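Local coordinates for protein CT021 (Chlamydia trachomatis serovar L2, PDB 6UXD) that is of unknown function but belongs to a family grouped with the lipoprotein-handling LolA and LolB proteins, at residues 142-147 with 200-205. Residues are numbered along the deposited sequence; the frame is centred on the assembly and turned at random.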
loop_
_atom_site.group_PDB
_atom_site.type_symbol
_atom_site.label_atom_id
_atom_site.label_comp_id
_atom_site.label_asym_id
_atom_site.label_seq_id
_atom_site.Cartn_x
_atom_site.Cartn_y
_atom_site.Cartn_z
ATOM N N SER A 142 13.427 9.905 -0.984
ATOM C CA SER A 142 13.140 8.543 -1.412
ATOM C C SER A 142 14.137 7.548 -0.817
ATOM O O SER A 142 15.321 7.848 -0.621
ATOM C CB SER A 142 13.149 8.420 -2.947
ATOM O OG SER A 142 14.437 8.677 -3.522
ATOM N N LEU A 143 13.633 6.347 -0.536
ATOM C CA LEU A 143 14.448 5.210 -0.116
ATOM C C LEU A 143 14.079 4.048 -1.014
ATOM O O LEU A 143 12.947 3.568 -0.956
ATOM C CB LEU A 143 14.209 4.813 1.341
ATOM C CG LEU A 143 14.558 5.762 2.476
ATOM C CD1 LEU A 143 13.573 6.904 2.496
ATOM C CD2 LEU A 143 14.502 4.980 3.789
ATOM N N ASN A 144 15.030 3.561 -1.796
ATOM C CA ASN A 144 14.756 2.528 -2.782
ATOM C C ASN A 144 15.737 1.381 -2.600
ATOM O O ASN A 144 16.947 1.603 -2.540
ATOM C CB ASN A 144 14.833 3.127 -4.200
ATOM C CG ASN A 144 14.715 2.078 -5.292
ATOM O OD1 ASN A 144 15.476 1.125 -5.322
ATOM N ND2 ASN A 144 13.748 2.257 -6.201
ATOM N N GLY A 145 15.217 0.156 -2.508
ATOM C CA GLY A 145 16.085 -0.999 -2.409
ATOM C C GLY A 145 15.575 -2.089 -1.492
ATOM O O GLY A 145 14.379 -2.404 -1.496
ATOM N N GLU A 146 16.469 -2.653 -0.678
ATOM C CA GLU A 146 16.110 -3.741 0.232
ATOM C C GLU A 146 15.665 -3.133 1.558
ATOM O O GLU A 146 16.380 -3.131 2.569
ATOM C CB GLU A 146 17.275 -4.704 0.417
ATOM C CG GLU A 146 17.887 -5.158 -0.857
ATOM C CD GLU A 146 16.872 -5.562 -1.908
ATOM O OE1 GLU A 146 15.953 -6.369 -1.562
ATOM O OE2 GLU A 146 17.022 -5.061 -3.077
ATOM N N LEU A 147 14.439 -2.597 1.543
ATOM C CA LEU A 147 13.974 -1.825 2.677
ATOM C C LEU A 147 13.771 -2.655 3.948
ATOM O O LEU A 147 13.754 -2.072 5.035
ATOM C CB LEU A 147 12.683 -1.099 2.314
ATOM C CG LEU A 147 12.703 -0.187 1.087
ATOM C CD1 LEU A 147 11.376 0.634 0.968
ATOM C CD2 LEU A 147 13.908 0.738 1.096
ATOM N N THR A 200 8.073 -4.015 -0.216
ATOM C CA THR A 200 8.095 -2.579 -0.476
ATOM C C THR A 200 9.467 -2.213 -1.025
ATOM O O THR A 200 10.480 -2.363 -0.329
ATOM C CB THR A 200 7.795 -1.775 0.782
ATOM O OG1 THR A 200 6.581 -2.257 1.368
ATOM C CG2 THR A 200 7.634 -0.306 0.433
ATOM N N ILE A 201 9.503 -1.763 -2.273
ATOM C CA ILE A 201 10.780 -1.531 -2.938
ATOM C C ILE A 201 11.183 -0.068 -2.920
ATOM O O ILE A 201 12.372 0.231 -3.106
ATOM C CB ILE A 201 10.758 -2.076 -4.378
ATOM C CG1 ILE A 201 9.722 -1.343 -5.248
ATOM C CG2 ILE A 201 10.452 -3.551 -4.344
ATOM C CD1 ILE A 201 9.627 -1.881 -6.691
ATOM N N GLU A 202 10.247 0.848 -2.665
ATOM C CA GLU A 202 10.581 2.256 -2.529
ATOM C C GLU A 202 9.535 2.912 -1.649
ATOM O O GLU A 202 8.362 2.545 -1.713
ATOM C CB GLU A 202 10.645 2.952 -3.890
ATOM C CG GLU A 202 11.224 4.368 -3.831
ATOM C CD GLU A 202 11.343 5.033 -5.202
ATOM O OE1 GLU A 202 11.996 4.449 -6.083
ATOM O OE2 GLU A 202 10.767 6.138 -5.399
ATOM N N MET A 203 9.968 3.827 -0.785
ATOM C CA MET A 203 9.030 4.683 -0.071
ATOM C C MET A 203 9.703 6.027 0.157
ATOM O O MET A 203 10.934 6.147 0.120
ATOM C CB MET A 203 8.561 4.062 1.263
ATOM C CG MET A 203 9.678 3.710 2.195
ATOM S SD MET A 203 9.232 2.997 3.790
ATOM C CE MET A 203 8.293 1.516 3.378
ATOM N N GLY A 204 8.878 7.046 0.376
ATOM C CA GLY A 204 9.398 8.365 0.640
ATOM C C GLY A 204 8.353 9.434 0.914
ATOM O O GLY A 204 7.256 9.163 1.429
ATOM N N HIS A 205 8.731 10.671 0.607
ATOM C CA HIS A 205 7.972 11.848 0.984
ATOM C C HIS A 205 7.987 12.840 -0.167
ATOM O O HIS A 205 8.817 12.751 -1.081
ATOM C CB HIS A 205 8.555 12.509 2.232
ATOM C CG HIS A 205 8.856 11.555 3.342
ATOM N ND1 HIS A 205 7.871 10.886 4.036
ATOM C CD2 HIS A 205 10.033 11.163 3.887
ATOM C CE1 HIS A 205 8.426 10.133 4.969
ATOM N NE2 HIS A 205 9.736 10.279 4.897
#
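Asn144 points one amide N-H at the carboxylate of Glu202, its partner in a non-hydrogen-bonded pair of the antiparallel strands 142-144 and 196-204. The hydrogen bond from Asn144 ND2 to Glu202 OE1 is 2.8 Å long and almost straight, 177° at the hydrogen. OE1 lies in the amide plane and accepts with its anti lone pair, the one turned away from OE2. The two flat groups are rotated 53° from each other. Both side chains leave with CG anti to the backbone N (chi1 173° for Asn144), which sets amide and carboxylate side by side. Asn144 CB also lies 3.8 Å from Glu202 CG. The carboxylate has further partners: the backbone N of Trp66 for OE1, and Tyr21 OH and the backbone N of Lys67 for OE2. This buried group is thus gripped at both oxygens. The N-H donors of Asn144, Trp66 and Lys67 probably favour its charged form. Ser142 CB merely lies near Glu202 OE2; Gly204, paired with Ser142, has no side chain there.

On the other side, with Leu143 and Met203, the contact is mainly apolar. Leu147 CD1 reaches over the strand to Met203 CG at 3.7 Å, and the two side chains run past each other in opposite directions. The same methyl lies 3.4 Å from Thr200 O and also meets Thr200 CG2. Met203 bends at chi3, bringing CE near it too.

Leu143 N donates to Met203 O at 2.8 Å. Met203 N returns a bond to Leu143 O at 3.0 Å. Gly145 N adds a third, to Ile201 O. An inverse gamma turn centred on Glu146, with a weak Leu147 N to Gly145 O bond, then leads to Leu147. Strand 196-204 also bonds to strand 21-26 on its other edge, so the short strand 142-144 extends an antiparallel beta-sheet.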